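Local coordinates for aerotolerance-related membrane protein (Bacteroides fragilis, PDB 4JDU), which is a membrane protein linked to aerotolerance, represented here by its calcium-binding von Willebrand factor A domain, which probably mediates protein contacts, at residues M12-I17 with G51-A56; V113-G118 with L142-P147; D117-E122 with I169-N174; G124-A129 with C178-K183; Q138-G143 with N186-R191. The protein carries 6 engineered substitutions. All coordinates share one frame; numbering follows the deposited sequence.

Interactions 1, 2 and 5 pair parallel strands of a single central sheet, and they differ by position in it. Interaction 1 is fully buried and held by backbone bonds and apolar packing; interaction 2, also buried, carries the sheet on to strand 138-143, which it shares with interaction 5. That last contact lies at the sheet margin, where side-chain amides take part in the bonding. Interaction 4 packs two helices over the sheet by apolar contact without hydrogen bonds. Interaction 3 is the most polar, joining the loop after strand 109-116 to the chain around strand 170-171, partly at the surface; it shares Asp117 and Gly118 with interaction 2, beside the calcium site that Asp16 of interaction 1 also approaches.

Interaction 1. Residues M12-I17 with G51-A56; sequences MIALDI and GMIVFA
With chi1 at 71°, Phe55 has CG between its backbone N and carbonyl carbon, and the ring swings back against Asp16, whose own CG stands anti to its backbone N (chi1 -166°). The ring slides under the main chain of the neighbouring strand: CA of Asp16 lies over one face, 3.8 Å from the Phe55 ring centroid in a CH-pi contact, and CB of Asp16 is 3.6 Å from CZ of Phe55. At the rim, Ala14 O approaches CE1 of Phe55 to 3.6 Å near the ring plane. The Asp16 carboxylate is inclined 35° to the ring. Just past the strand, Ile17 CD1 packs 3.8 Å from CB of Val54, whose side chain lies on the face away from Phe55. Between these side chains runs a regular parallel ladder of five backbone hydrogen bonds, among them Ile53 N to Ile13 O at 2.8 Å and Leu15 N to Ile53 O, also 2.8 Å.

The ladder delivers Asp16 to the C-terminal edge of the sheet, the usual place of the metal site in a von Willebrand factor A domain. OD1 of Asp16 bonds Ser18, a calcium ligand, and OD2 bonds Thr116, consistent with a second-shell role in positioning the ligands. Strand 109-116 pairs with the other flank of 12-16, and strand 59-66 lies beyond 51-55. Helix 91-99 covers the face of Ile53 and Phe55, while helix 37-43 covers that of Ile13, Leu15 and Met52.

Interaction 2. Residues V113-G118 with L142-P147; sequences VVITDG and LGVGLP
Leu142 packs against Val113 and Ile115 on the same face of the sheet. Its CB starts 4.1 Å from Val114 O, the carbonyl that accepts the Leu142 backbone N. CG, anti to the carbonyl carbon (chi1 -50°), then comes 3.9 Å from Val113 CG1. At the tip, CD1 touches the same Val113 CG1 at 3.8 Å, Leu142 slanting across the valine, and also lies 4.2 Å from Ile115 CD1, with Leu142 and Ile115 side by side and pointing the same way.

The strands belong to the beta-alpha-beta unit formed by strand 109-116, helix 125-134 and strand 138-143, and pair in parallel. Beyond the Leu142 N to Val114 O bond, Thr116 N bonds Leu142 O, and Val144 N reaches Thr116 O at 3.0 Å. Thr116 OG1 accepts Gly118 N at 2.9 Å in an ST turn, and the same oxygen bonds Asp16, linking this turn to the calcium-site region.

Chemically, the contact is aliphatic on one face and joined by three backbone hydrogen bonds. Val144 O, 3.3 Å from Asp117 CB, is buried against carbon there with no polar partner in the model, which probably makes it a slightly unfavourable site.

Interaction 3. Residues D117-E122 with I169-N174; sequences DGENHE and IVTRLN
Asp117 and Glu119, in an Asx turn after strand 109-116 of the von Willebrand factor A fold, meet the 171-174 chain. Two hydrogen bonds cross the contact. One is backbone to backbone: Asn174 N to Asp117 O, 2.9 Å and nearly straight. The other uses a side chain, Glu119 OE1 receiving Arg172 N at 2.8 Å; the N-H comes from above the carboxylate, 53° out of its plane. Glu119 gets there with CG beside its own backbone N (chi1 -81°) and a bend at chi2, which lays the carboxylate obliquely against Thr171.

Within the loop, Asp117 OD1 accepts Glu119 N at 3.1 Å on the anti side, closing the Asx turn, which probably helps to orient Glu119. Asp117 OD2 is taken by Ser20, a calcium ligand, and by a salt bridge to Arg30, whose NH2 also holds Thr171 O; the arginine thus ties both segments together beside the metal site. Asn174 is the N-cap of helix 175-184, its OD1 accepting Met177 N.

The remaining contacts are van der Waals, carbon against carbonyl oxygen. CD1 of Leu173 lies 3.7 Å from Asp117 O, and CB of Asn174 rests 3.4 Å from the carbonyl oxygen of Gly118.

Interaction 4. Residues G124-A129 with C178-K183; sequences GAVAAA and CQEIAK. Engineered in segment 124-129: Ala127 (natural residue Glu).
Ile181 packs between the two helices, and its rotamer sends each branch to a different alanine. CG1 is anti to the carbonyl carbon (chi1 -67°), and the chain continues extended, so CD1 ends 3.8 Å from CB of Ala125. The other branch, CG2, turns toward the next helical turn and lies 4.0 Å from CB of Ala129. Between them, CG1 of Ile181 is 4.2 Å from CG2 of Val126. Ala125, Val126 and Ala129 occupy successive positions one and three residues apart and so receive this one isoleucine along a single stripe of their helix.

Ala129 approaches the other backbone most closely: its CB is 3.4 Å from Ile181 O. Such close approach suits small side chains, and the local axes come within 8.5 Å, crossing at -21° with both helices running in nearly the same direction.

At the outer side, Glu180 has CG anti to its backbone N (chi1 -168°) and an extended chain, which passes across Val126 at about a right angle. OE1 of Glu180 lies 3.7 Å from Val126 CG2, so the carboxylate end borders on a methyl group, while the aliphatic CG of Glu180 is 4.1 Å from the same methyl. The cross-helix contact is therefore wholly van der Waals in character.

The pair belongs to the helical layer over one face of the central sheet. Ile181 also touches Val141 of strand 138-143 and Ile95 of helix 91-99, and Ala125 packs on Ile91, so three helices meet above the strands; Val126 also reaches Met177 and Glu184 of helix 175-184.

Interaction 5. Residues Q138-G143 with N186-R191; sequences QVNVLG and NGIYIR
Tyr189 lays the CD1-CE1 side of its ring along Val141 and Gly143 of the next strand, in the parallel pairing that ends the central sheet of this von Willebrand factor A fold. CD1 of Tyr189 is 4.1 Å from CG1 of Val141, the two side chains crossing at a slant, and CE1 lies 3.8 Å from Gly143 CA. The ring's hydroxyl goes to Glu175, which also forms a salt bridge with Arg191. Toward the opposite face of the sheet, Leu142 and Ile190 run side by side, CD2 of the leucine 3.8 Å from CD1 of the isoleucine.

The backbone bonds are regular from Val141 N to Ile188 O through Gly143 N to Ile190 O. Before them, side chains take over. Asn140 OD1 accepts Ile188 N at 2.9 Å, in the carbonyl plane on a lone pair. Its ND2 in turn donates to Gln138 OE1 at 3.0 Å, from above the carbonyl plane of Gln138, so the two amides steady each other.

Gln138, with CG anti to its backbone N (chi1 174°), extends to Asn186 O, which it meets through NE2 at 3.1 Å in the amide plane; Glu205 is a further partner of NE2. Asn186 is the C-prime residue of the Schellman motif ending helix 175-184, and the following Gly187 puts its CA 3.3 Å from Val139 O.

Interaction 1. Residues M12-I17 with G51-A56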
# COMPACT_ATOMS: atom_id res chain seq x y z
N MSE A 12 -6.96 -5.13 5.76
CA MSE A 12 -6.79 -3.69 5.73
C MSE A 12 -5.73 -3.32 4.71
O MSE A 12 -4.55 -3.69 4.84
CB MSE A 12 -6.40 -3.13 7.11
CG MSE A 12 -6.13 -1.64 7.08
SE MSE A 12 -7.68 -0.62 6.50
CE MSE A 12 -8.92 -1.13 7.90
N ILE A 13 -6.17 -2.60 3.68
CA ILE A 13 -5.27 -2.07 2.67
C ILE A 13 -4.64 -0.80 3.22
O ILE A 13 -5.32 0.06 3.78
CB ILE A 13 -6.03 -1.71 1.38
CG1 ILE A 13 -6.83 -2.91 0.87
CG2 ILE A 13 -5.07 -1.20 0.32
CD1 ILE A 13 -5.96 -4.09 0.46
N ALA A 14 -3.32 -0.68 3.08
CA ALA A 14 -2.65 0.58 3.38
C ALA A 14 -1.97 1.05 2.10
O ALA A 14 -0.96 0.48 1.68
CB ALA A 14 -1.63 0.40 4.51
N LEU A 15 -2.55 2.08 1.48
CA LEU A 15 -2.10 2.55 0.17
C LEU A 15 -1.26 3.81 0.29
O LEU A 15 -1.73 4.83 0.81
CB LEU A 15 -3.29 2.82 -0.74
CG LEU A 15 -3.00 3.49 -2.10
CD1 LEU A 15 -2.19 2.59 -3.00
CD2 LEU A 15 -4.32 3.82 -2.75
N ASP A 16 -0.03 3.73 -0.20
CA ASP A 16 0.86 4.88 -0.32
C ASP A 16 0.31 5.86 -1.37
O ASP A 16 0.18 5.49 -2.54
CB ASP A 16 2.22 4.35 -0.78
CG ASP A 16 3.35 5.35 -0.63
OD1 ASP A 16 3.11 6.57 -0.73
OD2 ASP A 16 4.51 4.89 -0.45
N ILE A 17 -0.01 7.08 -0.96
CA ILE A 17 -0.42 8.12 -1.91
C ILE A 17 0.54 9.30 -1.91
O ILE A 17 0.20 10.42 -2.31
CB ILE A 17 -1.89 8.57 -1.70
CG1 ILE A 17 -2.08 9.23 -0.34
CG2 ILE A 17 -2.83 7.37 -1.87
CD1 ILE A 17 -3.42 9.98 -0.26
N GLY A 51 -10.92 -2.90 4.39
CA GLY A 51 -10.85 -1.50 4.74
C GLY A 51 -9.71 -0.85 3.99
O GLY A 51 -8.88 -1.54 3.39
N MSE A 52 -9.66 0.48 4.02
CA MSE A 52 -8.56 1.16 3.35
C MSE A 52 -8.05 2.38 4.08
O MSE A 52 -8.81 3.31 4.41
CB MSE A 52 -8.93 1.55 1.92
CG MSE A 52 -7.74 2.15 1.15
SE MSE A 52 -7.95 2.31 -0.78
CE MSE A 52 -9.52 3.43 -0.81
N ILE A 53 -6.74 2.38 4.28
CA ILE A 53 -5.97 3.49 4.80
C ILE A 53 -5.16 4.07 3.65
O ILE A 53 -4.68 3.32 2.79
CB ILE A 53 -5.02 2.97 5.91
CG1 ILE A 53 -5.82 2.77 7.19
CG2 ILE A 53 -3.84 3.91 6.15
CD1 ILE A 53 -5.14 1.85 8.18
N VAL A 54 -5.04 5.39 3.60
CA VAL A 54 -4.07 6.02 2.72
C VAL A 54 -2.99 6.69 3.55
O VAL A 54 -3.23 7.12 4.70
CB VAL A 54 -4.72 7.06 1.77
CG1 VAL A 54 -5.73 6.39 0.85
CG2 VAL A 54 -5.37 8.22 2.57
N PHE A 55 -1.78 6.77 3.01
CA PHE A 55 -0.71 7.41 3.77
C PHE A 55 0.32 8.12 2.89
O PHE A 55 0.56 7.74 1.75
CB PHE A 55 -0.01 6.40 4.70
CG PHE A 55 0.84 5.38 3.98
CD1 PHE A 55 0.28 4.18 3.54
CD2 PHE A 55 2.20 5.59 3.76
CE1 PHE A 55 1.05 3.22 2.90
CE2 PHE A 55 2.98 4.63 3.09
CZ PHE A 55 2.40 3.45 2.67
N ALA A 56 0.93 9.14 3.48
CA ALA A 56 2.14 9.73 2.95
C ALA A 56 3.00 10.01 4.17
O ALA A 56 3.52 9.08 4.76
CB ALA A 56 1.84 11.00 2.15

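Interaction 2. Residues V113-G118 with L142-P147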
# COMPACT_ATOMS: atom_id res chain seq x y z
N VAL A 113 -2.31 -5.29 3.96
CA VAL A 113 -1.65 -5.28 2.65
C VAL A 113 -1.16 -3.87 2.37
O VAL A 113 -1.96 -2.97 2.10
CB VAL A 113 -2.60 -5.74 1.53
CG1 VAL A 113 -1.88 -5.74 0.18
CG2 VAL A 113 -3.17 -7.13 1.83
N VAL A 114 0.15 -3.68 2.50
CA VAL A 114 0.78 -2.39 2.22
C VAL A 114 1.13 -2.31 0.74
O VAL A 114 1.79 -3.22 0.22
CB VAL A 114 2.06 -2.19 3.06
CG1 VAL A 114 2.63 -0.81 2.84
CG2 VAL A 114 1.76 -2.40 4.55
N ILE A 115 0.67 -1.26 0.06
CA ILE A 115 0.95 -1.05 -1.36
C ILE A 115 1.75 0.24 -1.53
O ILE A 115 1.27 1.33 -1.23
CB ILE A 115 -0.35 -1.02 -2.19
CG1 ILE A 115 -1.20 -2.25 -1.82
CG2 ILE A 115 -0.05 -1.01 -3.67
CD1 ILE A 115 -2.49 -2.36 -2.58
N THR A 116 2.99 0.11 -1.98
CA THR A 116 3.95 1.19 -1.86
C THR A 116 5.13 0.98 -2.79
O THR A 116 5.35 -0.14 -3.25
CB THR A 116 4.47 1.29 -0.39
OG1 THR A 116 5.36 2.40 -0.25
CG2 THR A 116 5.20 -0.01 0.03
N ASP A 117 5.89 2.03 -3.06
CA ASP A 117 7.16 1.88 -3.77
C ASP A 117 8.29 1.67 -2.75
O ASP A 117 9.46 1.51 -3.13
CB ASP A 117 7.43 3.07 -4.69
CG ASP A 117 7.34 4.41 -3.98
OD1 ASP A 117 7.59 4.47 -2.75
OD2 ASP A 117 7.04 5.41 -4.66
N GLY A 118 7.93 1.68 -1.48
CA GLY A 118 8.86 1.33 -0.42
C GLY A 118 9.92 2.37 -0.16
O GLY A 118 10.80 2.16 0.68
N LEU A 142 2.98 -5.19 -1.36
CA LEU A 142 2.97 -5.17 -2.81
C LEU A 142 3.79 -3.96 -3.25
O LEU A 142 3.42 -2.81 -2.98
CB LEU A 142 1.55 -5.11 -3.37
CG LEU A 142 0.58 -6.15 -2.79
CD1 LEU A 142 -0.78 -6.06 -3.45
CD2 LEU A 142 1.15 -7.55 -2.89
N GLY A 143 4.92 -4.24 -3.89
CA GLY A 143 5.82 -3.18 -4.31
C GLY A 143 5.48 -2.74 -5.72
O GLY A 143 5.44 -3.57 -6.64
N VAL A 144 5.21 -1.45 -5.90
CA VAL A 144 4.91 -0.95 -7.23
C VAL A 144 6.00 0.01 -7.68
O VAL A 144 6.44 0.88 -6.94
CB VAL A 144 3.53 -0.24 -7.34
CG1 VAL A 144 2.40 -1.27 -7.34
CG2 VAL A 144 3.36 0.75 -6.24
N GLY A 145 6.44 -0.20 -8.91
CA GLY A 145 7.50 0.61 -9.49
C GLY A 145 8.63 -0.29 -9.93
O GLY A 145 8.56 -1.52 -9.79
N LEU A 146 9.67 0.32 -10.48
CA LEU A 146 10.85 -0.42 -10.93
C LEU A 146 12.07 0.04 -10.13
O LEU A 146 12.11 1.17 -9.66
CB LEU A 146 11.08 -0.19 -12.43
CG LEU A 146 9.93 -0.59 -13.36
CD1 LEU A 146 10.23 -0.27 -14.83
CD2 LEU A 146 9.60 -2.06 -13.19
N PRO A 147 13.06 -0.85 -9.97
CA PRO A 147 14.23 -0.42 -9.22
C PRO A 147 15.09 0.61 -9.96
O PRO A 147 15.87 1.30 -9.30
CB PRO A 147 15.01 -1.73 -8.99
CG PRO A 147 14.49 -2.68 -10.03
CD PRO A 147 13.06 -2.30 -10.25

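Interaction 3. Residues D117-E122 with I169-N174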
# COMPACT_ATOMS: atom_id res chain seq x y z
N ASP A 117 5.89 2.03 -3.06
CA ASP A 117 7.16 1.88 -3.77
C ASP A 117 8.29 1.67 -2.75
O ASP A 117 9.46 1.51 -3.13
CB ASP A 117 7.43 3.07 -4.69
CG ASP A 117 7.34 4.41 -3.98
OD1 ASP A 117 7.59 4.47 -2.75
OD2 ASP A 117 7.04 5.41 -4.66
N GLY A 118 7.93 1.68 -1.48
CA GLY A 118 8.86 1.33 -0.42
C GLY A 118 9.92 2.37 -0.16
O GLY A 118 10.80 2.16 0.68
N GLU A 119 9.86 3.49 -0.87
CA GLU A 119 10.77 4.59 -0.61
C GLU A 119 10.46 5.19 0.75
O GLU A 119 10.03 6.35 0.84
CB GLU A 119 10.62 5.68 -1.67
CG GLU A 119 11.36 5.38 -2.94
CD GLU A 119 11.95 6.62 -3.57
OE1 GLU A 119 12.96 6.50 -4.29
OE2 GLU A 119 11.39 7.73 -3.35
N ASN A 120 10.64 4.39 1.79
CA ASN A 120 10.38 4.83 3.15
C ASN A 120 11.39 5.89 3.55
O ASN A 120 12.56 5.82 3.17
CB ASN A 120 10.45 3.64 4.12
CG ASN A 120 9.87 3.96 5.48
OD1 ASN A 120 9.00 4.83 5.61
ND2 ASN A 120 10.33 3.25 6.51
N HIS A 121 10.93 6.88 4.30
CA HIS A 121 11.76 7.99 4.75
C HIS A 121 12.02 7.87 6.25
O HIS A 121 13.14 8.04 6.74
CB HIS A 121 11.04 9.31 4.47
CG HIS A 121 11.95 10.49 4.33
ND1 HIS A 121 13.07 10.47 3.52
CD2 HIS A 121 11.90 11.72 4.88
CE1 HIS A 121 13.67 11.64 3.58
NE2 HIS A 121 12.98 12.42 4.40
N GLU A 122 10.94 7.59 6.98
CA GLU A 122 11.00 7.44 8.43
C GLU A 122 11.46 6.04 8.83
O GLU A 122 11.45 5.12 8.01
CB GLU A 122 9.63 7.73 9.05
CG GLU A 122 9.07 9.10 8.69
N ILE A 169 14.09 14.94 -9.10
CA ILE A 169 14.03 13.82 -8.18
C ILE A 169 13.83 12.52 -8.94
O ILE A 169 12.96 12.41 -9.81
CB ILE A 169 12.88 14.00 -7.17
CG1 ILE A 169 13.18 15.17 -6.22
CG2 ILE A 169 12.64 12.72 -6.38
CD1 ILE A 169 11.94 15.69 -5.47
N VAL A 170 14.64 11.52 -8.63
CA VAL A 170 14.44 10.19 -9.18
C VAL A 170 14.03 9.27 -8.04
O VAL A 170 14.72 9.17 -7.02
CB VAL A 170 15.72 9.66 -9.85
CG1 VAL A 170 15.51 8.23 -10.32
CG2 VAL A 170 16.10 10.55 -11.02
N THR A 171 12.89 8.61 -8.22
CA THR A 171 12.37 7.67 -7.23
C THR A 171 12.48 6.24 -7.73
O THR A 171 12.18 5.97 -8.89
CB THR A 171 10.91 7.99 -6.84
OG1 THR A 171 10.41 6.94 -6.02
CG2 THR A 171 10.01 8.14 -8.09
N ARG A 172 12.90 5.34 -6.85
CA ARG A 172 13.13 3.95 -7.20
C ARG A 172 12.34 3.03 -6.27
O ARG A 172 12.19 3.32 -5.08
CB ARG A 172 14.62 3.61 -7.07
CG ARG A 172 15.52 4.39 -8.00
CD ARG A 172 17.01 4.15 -7.72
NE ARG A 172 17.83 4.94 -8.63
CZ ARG A 172 18.13 6.22 -8.45
NH1 ARG A 172 17.66 6.87 -7.38
NH2 ARG A 172 18.87 6.88 -9.33
N LEU A 173 11.85 1.92 -6.81
CA LEU A 173 11.30 0.87 -5.95
C LEU A 173 12.40 0.40 -5.01
O LEU A 173 13.50 0.06 -5.45
CB LEU A 173 10.83 -0.31 -6.80
CG LEU A 173 10.39 -1.55 -6.00
CD1 LEU A 173 9.02 -1.34 -5.40
CD2 LEU A 173 10.40 -2.78 -6.88
N ASN A 174 12.11 0.41 -3.71
CA ASN A 174 13.05 -0.09 -2.71
C ASN A 174 12.67 -1.50 -2.34
O ASN A 174 11.98 -1.73 -1.33
CB ASN A 174 13.06 0.81 -1.47
CG ASN A 174 14.17 0.45 -0.50
OD1 ASN A 174 14.66 -0.69 -0.48
ND2 ASN A 174 14.57 1.41 0.33

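Interaction 4. Residues G124-A129 with C178-K183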
# COMPACT_ATOMS: atom_id res chain seq x y z
N GLY A 124 11.12 2.60 11.50
CA GLY A 124 10.10 1.92 12.27
C GLY A 124 9.10 1.07 11.50
O GLY A 124 8.21 0.47 12.10
N ALA A 125 9.22 1.02 10.18
CA ALA A 125 8.33 0.17 9.39
C ALA A 125 8.54 -1.31 9.71
O ALA A 125 7.57 -2.06 9.88
CB ALA A 125 8.53 0.42 7.90
N VAL A 126 9.80 -1.73 9.81
CA VAL A 126 10.11 -3.12 10.13
C VAL A 126 9.61 -3.46 11.54
O VAL A 126 8.98 -4.51 11.75
CB VAL A 126 11.62 -3.42 9.97
CG1 VAL A 126 11.94 -4.82 10.40
CG2 VAL A 126 12.05 -3.22 8.52
N ALA A 127 9.87 -2.57 12.50
CA ALA A 127 9.41 -2.74 13.88
C ALA A 127 7.88 -2.81 13.95
O ALA A 127 7.33 -3.60 14.72
CB ALA A 127 9.93 -1.62 14.76
N ALA A 128 7.21 -2.00 13.15
CA ALA A 128 5.75 -2.03 13.11
C ALA A 128 5.26 -3.37 12.58
O ALA A 128 4.28 -3.92 13.09
CB ALA A 128 5.20 -0.87 12.27
N ALA A 129 5.91 -3.88 11.54
CA ALA A 129 5.54 -5.17 10.97
C ALA A 129 5.73 -6.28 11.99
O ALA A 129 4.88 -7.17 12.10
CB ALA A 129 6.34 -5.45 9.69
N CYS A 178 10.94 -3.43 1.18
CA CYS A 178 9.63 -4.07 1.11
C CYS A 178 9.73 -5.54 1.51
O CYS A 178 8.85 -6.07 2.21
CB CYS A 178 9.05 -3.98 -0.30
SG CYS A 178 8.57 -2.33 -0.90
N GLN A 179 10.78 -6.21 1.07
CA GLN A 179 10.96 -7.62 1.38
C GLN A 179 11.16 -7.84 2.88
O GLN A 179 10.65 -8.80 3.45
CB GLN A 179 12.12 -8.21 0.58
CG GLN A 179 11.82 -8.32 -0.92
CD GLN A 179 13.06 -8.66 -1.74
OE1 GLN A 179 14.18 -8.32 -1.35
NE2 GLN A 179 12.86 -9.30 -2.88
N GLU A 180 11.89 -6.93 3.52
CA GLU A 180 12.16 -7.11 4.94
C GLU A 180 10.88 -6.88 5.75
O GLU A 180 10.61 -7.58 6.73
CB GLU A 180 13.28 -6.17 5.41
CG GLU A 180 13.80 -6.50 6.80
CD GLU A 180 14.80 -5.49 7.32
OE1 GLU A 180 15.02 -4.47 6.63
OE2 GLU A 180 15.34 -5.71 8.43
N ILE A 181 10.08 -5.91 5.32
CA ILE A 181 8.80 -5.63 5.98
C ILE A 181 7.88 -6.85 5.92
O ILE A 181 7.32 -7.26 6.94
CB ILE A 181 8.11 -4.39 5.39
CG1 ILE A 181 8.93 -3.14 5.72
CG2 ILE A 181 6.68 -4.26 5.92
CD1 ILE A 181 8.53 -1.91 4.90
N ALA A 182 7.76 -7.45 4.74
CA ALA A 182 6.91 -8.63 4.59
C ALA A 182 7.45 -9.80 5.39
O ALA A 182 6.68 -10.54 6.01
CB ALA A 182 6.78 -9.01 3.12
N LYS A 183 8.78 -9.99 5.38
CA LYS A 183 9.39 -11.07 6.15
C LYS A 183 9.05 -10.93 7.63
O LYS A 183 8.56 -11.87 8.27
CB LYS A 183 10.91 -11.08 5.95
CG LYS A 183 11.64 -11.96 6.96
CD LYS A 183 13.14 -11.70 6.93
CE LYS A 183 13.86 -12.48 8.03
NZ LYS A 183 15.32 -12.19 8.01

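Interaction 5. Residues Q138-G143 with N186-R191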
# COMPACT_ATOMS: atom_id res chain seq x y z
N GLN A 138 -0.94 -10.57 10.01
CA GLN A 138 0.03 -10.69 8.91
C GLN A 138 0.20 -9.37 8.16
O GLN A 138 -0.76 -8.65 7.92
CB GLN A 138 -0.46 -11.75 7.93
CG GLN A 138 0.37 -11.89 6.67
CD GLN A 138 -0.21 -12.91 5.72
OE1 GLN A 138 -1.30 -12.70 5.17
NE2 GLN A 138 0.49 -14.03 5.55
N VAL A 139 1.44 -9.06 7.80
CA VAL A 139 1.71 -7.88 6.97
C VAL A 139 2.36 -8.30 5.66
O VAL A 139 3.45 -8.87 5.64
CB VAL A 139 2.63 -6.86 7.66
CG1 VAL A 139 2.74 -5.61 6.81
CG2 VAL A 139 2.11 -6.53 9.05
N ASN A 140 1.63 -8.01 4.58
CA ASN A 140 2.06 -8.28 3.21
C ASN A 140 2.44 -6.98 2.55
O ASN A 140 1.91 -5.92 2.89
CB ASN A 140 0.92 -8.94 2.44
CG ASN A 140 0.42 -10.21 3.11
OD1 ASN A 140 1.11 -11.23 3.11
ND2 ASN A 140 -0.79 -10.15 3.68
N VAL A 141 3.33 -7.05 1.57
CA VAL A 141 3.73 -5.85 0.85
C VAL A 141 3.69 -6.07 -0.66
O VAL A 141 4.27 -7.04 -1.18
CB VAL A 141 5.14 -5.38 1.27
CG1 VAL A 141 5.51 -4.10 0.53
CG2 VAL A 141 5.23 -5.15 2.78
N LEU A 142 2.98 -5.19 -1.36
CA LEU A 142 2.97 -5.17 -2.81
C LEU A 142 3.79 -3.96 -3.25
O LEU A 142 3.42 -2.81 -2.98
CB LEU A 142 1.55 -5.11 -3.37
CG LEU A 142 0.58 -6.15 -2.79
CD1 LEU A 142 -0.78 -6.06 -3.45
CD2 LEU A 142 1.15 -7.55 -2.89
N GLY A 143 4.92 -4.24 -3.89
CA GLY A 143 5.82 -3.18 -4.31
C GLY A 143 5.48 -2.74 -5.72
O GLY A 143 5.44 -3.57 -6.64
N ASN A 186 5.55 -11.67 8.69
CA ASN A 186 5.08 -13.03 8.40
C ASN A 186 4.16 -13.06 7.18
O ASN A 186 3.20 -13.85 7.14
CB ASN A 186 4.36 -13.61 9.63
CG ASN A 186 4.22 -15.12 9.58
OD1 ASN A 186 5.00 -15.81 8.92
ND2 ASN A 186 3.21 -15.64 10.27
N GLY A 187 4.44 -12.21 6.19
CA GLY A 187 3.61 -12.13 5.01
C GLY A 187 4.43 -12.35 3.76
O GLY A 187 5.58 -12.80 3.82
N ILE A 188 3.83 -12.02 2.63
CA ILE A 188 4.56 -12.16 1.38
C ILE A 188 4.85 -10.81 0.75
O ILE A 188 4.18 -9.80 1.04
CB ILE A 188 3.83 -13.05 0.35
CG1 ILE A 188 2.52 -12.41 -0.10
CG2 ILE A 188 3.63 -14.46 0.90
CD1 ILE A 188 1.88 -13.09 -1.29
N TYR A 189 5.91 -10.78 -0.06
CA TYR A 189 6.22 -9.62 -0.88
C TYR A 189 6.03 -9.98 -2.34
O TYR A 189 6.48 -11.04 -2.80
CB TYR A 189 7.66 -9.12 -0.67
CG TYR A 189 8.09 -8.15 -1.75
CD1 TYR A 189 7.59 -6.85 -1.76
CD2 TYR A 189 8.95 -8.53 -2.76
CE1 TYR A 189 7.95 -5.96 -2.76
CE2 TYR A 189 9.32 -7.64 -3.76
CZ TYR A 189 8.82 -6.35 -3.74
OH TYR A 189 9.16 -5.42 -4.72
N ILE A 190 5.37 -9.10 -3.08
CA ILE A 190 5.21 -9.27 -4.52
C ILE A 190 5.59 -7.98 -5.20
O ILE A 190 5.07 -6.91 -4.84
CB ILE A 190 3.75 -9.57 -4.89
CG1 ILE A 190 3.28 -10.86 -4.24
CG2 ILE A 190 3.59 -9.64 -6.40
CD1 ILE A 190 1.78 -11.00 -4.23
N ARG A 191 6.48 -8.04 -6.19
CA ARG A 191 6.72 -6.89 -7.05
C ARG A 191 5.63 -6.86 -8.11
O ARG A 191 5.52 -7.78 -8.93
CB ARG A 191 8.09 -6.93 -7.72
CG ARG A 191 8.35 -5.64 -8.51
CD ARG A 191 9.43 -5.78 -9.56
NE ARG A 191 10.77 -5.87 -8.99
CZ ARG A 191 11.89 -5.85 -9.70
NH1 ARG A 191 11.83 -5.73 -11.02
NH2 ARG A 191 13.07 -5.94 -9.10